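Local coordinates for HemO (Neisseria meningitidis, PDB 1J77), which binds heme and, as expected for a heme oxygenase, probably breaks the porphyrin ring open by oxidation, releasing its iron, at residues S50-A55 against A182-V187. Sequence-based numbering, arbitrary orientation.
With HEM (protoporphyrin IX containing Fe), chain B.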
ATOM      1  N   SER A  50       3.846   0.087  -8.281  1.00 18.26           N
ATOM      2  CA  SER A  50       5.120   0.865  -8.381  1.00 18.60           C
ATOM      3  C   SER A  50       4.957   2.317  -7.995  1.00 17.38           C
ATOM      4  O   SER A  50       5.789   2.884  -7.239  1.00 17.46           O
ATOM      5  CB  SER A  50       5.719   0.814  -9.809  1.00 19.68           C
ATOM      6  OG  SER A  50       6.931   1.561  -9.834  1.00 24.06           O
ATOM      7  N   VAL A  51       3.909   2.942  -8.471  1.00 16.87           N
ATOM      8  CA  VAL A  51       3.660   4.342  -8.219  1.00 15.97           C
ATOM      9  C   VAL A  51       3.359   4.559  -6.757  1.00 15.75           C
ATOM     10  O   VAL A  51       3.885   5.497  -6.108  1.00 16.83           O
ATOM     11  CB  VAL A  51       2.497   4.898  -9.087  1.00 16.68           C
ATOM     12  CG1 VAL A  51       2.150   6.337  -8.744  1.00 16.96           C
ATOM     13  CG2 VAL A  51       2.860   4.792 -10.523  1.00 18.50           C
ATOM     14  N   PHE A  52       2.482   3.740  -6.213  1.00 14.86           N
ATOM     15  CA  PHE A  52       2.157   3.887  -4.799  1.00 16.16           C
ATOM     16  C   PHE A  52       3.395   3.725  -3.910  1.00 15.36           C
ATOM     17  O   PHE A  52       3.626   4.503  -2.963  1.00 15.45           O
ATOM     18  CB  PHE A  52       1.051   2.925  -4.359  1.00 16.35           C
ATOM     19  CG  PHE A  52       0.688   3.099  -2.905  1.00 17.55           C
ATOM     20  CD1 PHE A  52      -0.085   4.174  -2.493  1.00 19.04           C
ATOM     21  CD2 PHE A  52       1.114   2.208  -1.980  1.00 20.68           C
ATOM     22  CE1 PHE A  52      -0.396   4.343  -1.142  1.00 21.39           C
ATOM     23  CE2 PHE A  52       0.780   2.395  -0.639  1.00 23.31           C
ATOM     24  CZ  PHE A  52       0.050   3.436  -0.267  1.00 20.93           C
ATOM     25  N   HIS A  53       4.160   2.677  -4.151  1.00 16.06           N
ATOM     26  CA  HIS A  53       5.333   2.432  -3.299  1.00 16.26           C
ATOM     27  C   HIS A  53       6.427   3.476  -3.538  1.00 16.50           C
ATOM     28  O   HIS A  53       7.141   3.842  -2.615  1.00 17.72           O
ATOM     29  CB  HIS A  53       5.810   0.991  -3.472  1.00 17.46           C
ATOM     30  CG  HIS A  53       4.982   0.051  -2.669  1.00 19.02           C
ATOM     31  ND1 HIS A  53       3.933  -0.708  -3.174  1.00 22.46           N
ATOM     32  CD2 HIS A  53       4.970  -0.138  -1.334  1.00 20.44           C
ATOM     33  CE1 HIS A  53       3.381  -1.387  -2.186  1.00 21.88           C
ATOM     34  NE2 HIS A  53       3.981  -1.047  -1.059  1.00 23.61           N
ATOM     35  N   LYS A  54       6.552   4.009  -4.736  1.00 17.39           N
ATOM     36  CA  LYS A  54       7.471   5.137  -4.912  1.00 16.96           C
ATOM     37  C   LYS A  54       7.049   6.343  -4.065  1.00 17.29           C
ATOM     38  O   LYS A  54       7.882   7.019  -3.445  1.00 17.22           O
ATOM     39  CB  LYS A  54       7.575   5.512  -6.395  1.00 17.80           C
ATOM     40  CG  LYS A  54       8.381   6.803  -6.683  1.00 19.72           C
ATOM     41  CD  LYS A  54       9.795   6.730  -6.295  1.00 23.08           C
ATOM     42  CE  LYS A  54      10.507   8.095  -6.512  1.00 24.20           C
ATOM     43  NZ  LYS A  54      11.980   7.924  -6.513  1.00 27.14           N
ATOM     44  N   ALA A  55       5.770   6.646  -4.048  1.00 17.67           N
ATOM     45  CA  ALA A  55       5.202   7.773  -3.348  1.00 15.37           C
ATOM     46  C   ALA A  55       5.458   7.750  -1.844  1.00 16.70           C
ATOM     47  O   ALA A  55       5.321   8.796  -1.196  1.00 18.45           O
ATOM     48  CB  ALA A  55       3.698   7.862  -3.615  1.00 17.16           C
ATOM     49  N   ALA A 182      -7.111   7.353  -1.237  1.00 15.31           N
ATOM     50  CA  ALA A 182      -7.701   8.016  -2.385  1.00 16.55           C
ATOM     51  C   ALA A 182      -6.747   8.101  -3.543  1.00 16.11           C
ATOM     52  O   ALA A 182      -7.129   7.904  -4.679  1.00 17.57           O
ATOM     53  CB  ALA A 182      -8.170   9.375  -2.024  1.00 17.73           C
ATOM     54  N   PHE A 183      -5.483   8.411  -3.259  1.00 16.27           N
ATOM     55  CA  PHE A 183      -4.454   8.440  -4.284  1.00 14.55           C
ATOM     56  C   PHE A 183      -4.276   7.062  -4.950  1.00 15.01           C
ATOM     57  O   PHE A 183      -4.163   6.985  -6.164  1.00 15.72           O
ATOM     58  CB  PHE A 183      -3.134   8.954  -3.701  1.00 15.33           C
ATOM     59  CG  PHE A 183      -1.971   8.943  -4.686  1.00 16.34           C
ATOM     60  CD1 PHE A 183      -1.979   9.786  -5.788  1.00 18.62           C
ATOM     61  CD2 PHE A 183      -0.941   8.030  -4.571  1.00 16.80           C
ATOM     62  CE1 PHE A 183      -0.965   9.780  -6.656  1.00 18.95           C
ATOM     63  CE2 PHE A 183       0.106   8.038  -5.480  1.00 17.57           C
ATOM     64  CZ  PHE A 183       0.061   8.914  -6.522  1.00 18.34           C
ATOM     65  N   TYR A 184      -4.259   5.993  -4.174  1.00 13.89           N
ATOM     66  CA  TYR A 184      -4.206   4.665  -4.747  1.00 13.54           C
ATOM     67  C   TYR A 184      -5.269   4.452  -5.803  1.00 13.56           C
ATOM     68  O   TYR A 184      -4.955   3.957  -6.887  1.00 15.13           O
ATOM     69  CB  TYR A 184      -4.294   3.587  -3.691  1.00 12.60           C
ATOM     70  CG  TYR A 184      -3.905   2.189  -4.174  1.00 13.54           C
ATOM     71  CD1 TYR A 184      -2.619   1.716  -4.125  1.00 15.17           C
ATOM     72  CD2 TYR A 184      -4.837   1.334  -4.709  1.00 13.42           C
ATOM     73  CE1 TYR A 184      -2.270   0.459  -4.584  1.00 14.77           C
ATOM     74  CE2 TYR A 184      -4.498   0.080  -5.158  1.00 15.93           C
ATOM     75  CZ  TYR A 184      -3.247  -0.376  -5.063  1.00 15.09           C
ATOM     76  OH  TYR A 184      -2.909  -1.609  -5.547  1.00 17.91           O
ATOM     77  N   LYS A 185      -6.494   4.870  -5.523  1.00 13.88           N
ATOM     78  CA  LYS A 185      -7.544   4.697  -6.515  1.00 14.25           C
ATOM     79  C   LYS A 185      -7.381   5.639  -7.711  1.00 14.69           C
ATOM     80  O   LYS A 185      -7.719   5.254  -8.817  1.00 16.09           O
ATOM     81  CB  LYS A 185      -8.913   4.890  -5.891  1.00 15.18           C
ATOM     82  CG  LYS A 185      -9.260   3.831  -4.837  1.00 16.15           C
ATOM     83  CD  LYS A 185     -10.742   3.769  -4.406  1.00 17.32           C
ATOM     84  CE  LYS A 185     -11.116   4.894  -3.523  1.00 19.24           C
ATOM     85  NZ  LYS A 185     -12.591   4.879  -3.179  1.00 18.66           N
ATOM     86  N   VAL A 186      -6.916   6.867  -7.512  1.00 16.53           N
ATOM     87  CA  VAL A 186      -6.644   7.760  -8.656  1.00 17.02           C
ATOM     88  C   VAL A 186      -5.652   7.065  -9.601  1.00 17.65           C
ATOM     89  O   VAL A 186      -5.889   7.006 -10.840  1.00 19.06           O
ATOM     90  CB  VAL A 186      -6.050   9.127  -8.210  1.00 17.56           C
ATOM     91  CG1 VAL A 186      -5.427   9.877  -9.404  1.00 18.61           C
ATOM     92  CG2 VAL A 186      -7.083   9.944  -7.472  1.00 18.90           C
ATOM     93  N   VAL A 187      -4.571   6.523  -9.075  1.00 17.13           N
ATOM     94  CA  VAL A 187      -3.582   5.831  -9.878  1.00 17.31           C
ATOM     95  C   VAL A 187      -4.168   4.589 -10.592  1.00 17.07           C
ATOM     96  O   VAL A 187      -3.890   4.348 -11.776  1.00 18.81           O
ATOM     97  CB  VAL A 187      -2.316   5.478  -9.061  1.00 18.85           C
ATOM     98  CG1 VAL A 187      -1.350   4.709  -9.899  1.00 18.82           C
ATOM     99  CG2 VAL A 187      -1.705   6.752  -8.498  1.00 19.95           C
TER
HETATM  100  CHA HEM B 300      -5.568  -4.973   5.993  1.00 21.93           C
HETATM  101  CHB HEM B 300      -7.318  -7.395   2.182  1.00 21.71           C
HETATM  102  CHC HEM B 300      -5.506  -3.982  -0.797  1.00 20.05           C
HETATM  103  CHD HEM B 300      -4.186  -1.329   3.075  1.00 19.34           C
HETATM  104  C1A HEM B 300      -6.111  -5.966   5.213  1.00 22.53           C
HETATM  105  C2A HEM B 300      -6.568  -7.293   5.684  1.00 24.44           C
HETATM  106  C3A HEM B 300      -7.043  -7.930   4.616  1.00 23.29           C
HETATM  107  C4A HEM B 300      -6.929  -7.068   3.448  1.00 21.84           C
HETATM  108  CMA HEM B 300      -7.638  -9.360   4.610  1.00 26.04           C
HETATM  109  CAA HEM B 300      -6.480  -7.914   7.108  0.70 25.13           C
HETATM  110  CBA HEM B 300      -5.211  -8.762   7.190  0.70 27.00           C
HETATM  111  CGA HEM B 300      -4.967  -9.288   8.592  0.70 26.47           C
HETATM  112  O1A HEM B 300      -5.547  -8.710   9.557  0.70 28.59           O
HETATM  113  O2A HEM B 300      -4.208 -10.295   8.719  0.70 28.76           O
HETATM  114  C1B HEM B 300      -6.982  -6.696   1.032  1.00 21.71           C
HETATM  115  C2B HEM B 300      -7.261  -7.128  -0.309  1.00 21.95           C
HETATM  116  C3B HEM B 300      -6.791  -6.166  -1.153  1.00 19.45           C
HETATM  117  C4B HEM B 300      -6.138  -5.147  -0.334  1.00 20.33           C
HETATM  118  CMB HEM B 300      -7.984  -8.468  -0.602  1.00 24.03           C
HETATM  119  CAB HEM B 300      -6.791  -6.169  -2.683  1.00 20.92           C
HETATM  120  CBB HEM B 300      -7.792  -6.703  -3.376  1.00 22.12           C
HETATM  121  C1C HEM B 300      -4.950  -3.012  -0.006  1.00 17.87           C
HETATM  122  C2C HEM B 300      -4.207  -1.845  -0.480  1.00 19.32           C
HETATM  123  C3C HEM B 300      -3.905  -1.093   0.590  1.00 19.45           C
HETATM  124  C4C HEM B 300      -4.322  -1.778   1.783  1.00 19.35           C
HETATM  125  CMC HEM B 300      -3.989  -1.522  -1.965  1.00 21.90           C
HETATM  126  CAC HEM B 300      -3.165   0.237   0.637  1.00 21.90           C
HETATM  127  CBC HEM B 300      -3.088   0.987  -0.459  1.00 25.59           C
HETATM  128  C1D HEM B 300      -4.459  -2.083   4.172  1.00 19.10           C
HETATM  129  C2D HEM B 300      -4.206  -1.612   5.509  1.00 18.06           C
HETATM  130  C3D HEM B 300      -4.647  -2.712   6.422  1.00 20.10           C
HETATM  131  C4D HEM B 300      -5.109  -3.754   5.536  1.00 21.03           C
HETATM  132  CMD HEM B 300      -3.621  -0.248   5.882  1.00 18.84           C
HETATM  133  CAD HEM B 300      -4.552  -2.787   7.946  1.00 22.64           C
HETATM  134  CBD HEM B 300      -5.889  -2.686   8.619  1.00 22.18           C
HETATM  135  CGD HEM B 300      -5.571  -2.662  10.097  1.00 25.59           C
HETATM  136  O1D HEM B 300      -5.325  -1.549  10.621  1.00 23.73           O
HETATM  137  O2D HEM B 300      -5.629  -3.746  10.756  1.00 28.65           O
HETATM  138  NA  HEM B 300      -6.337  -5.886   3.860  1.00 20.91           N
HETATM  139  NB  HEM B 300      -6.336  -5.470   0.981  1.00 20.54           N
HETATM  140  NC  HEM B 300      -4.970  -2.926   1.355  1.00 17.75           N
HETATM  141  ND  HEM B 300      -5.010  -3.372   4.191  1.00 20.32           N
HETATM  142 FE   HEM B 300      -5.762  -4.367   2.622  1.00 19.42          FE
HETATM  143  O   HOH W   1      -3.990  -5.180   2.513  1.00 31.79           O
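F52 and Y184 meet in a T-shaped pair: the CD1 edge of Y184 is directed at the face of F52 near its CG/CB end, with planes at 77° and CD1 of Y184 3.8 Å from F52 CG. Y184 holds CG anti to the backbone N (chi1 -166°), which carries its ring off beside its own carbonyl carbon. Heme methyl CMC sits over one face of Y184, toward its rim, 3.4 Å from CZ, while vinyl carbon CBC touches both rings, lying toward the rim of a face of F52, 4.0 Å from its CZ, and against Y184 CD1. Farther from the heme, V51 CG1 packs against V187 CG2 at 3.9 Å and F183 CZ at 4.0 Å. A V187 methyl, CG2, covers one face of the partly exposed F183; packing is looser along the ring edge, where CE2 stands 4.1 Å from A55 CB and CD2 only approaches F52 CD1 at 4.5 Å. No hydrogen bond links the segments, whose short axes approach to 10.1 Å, at 144° between their directions. The contact joins helix 39-60 to helix 167-192 beside the vinyl edge of the heme, with V26 and V30 of helix 11-32 against Y184 and loop residues L99 and P100 against F183.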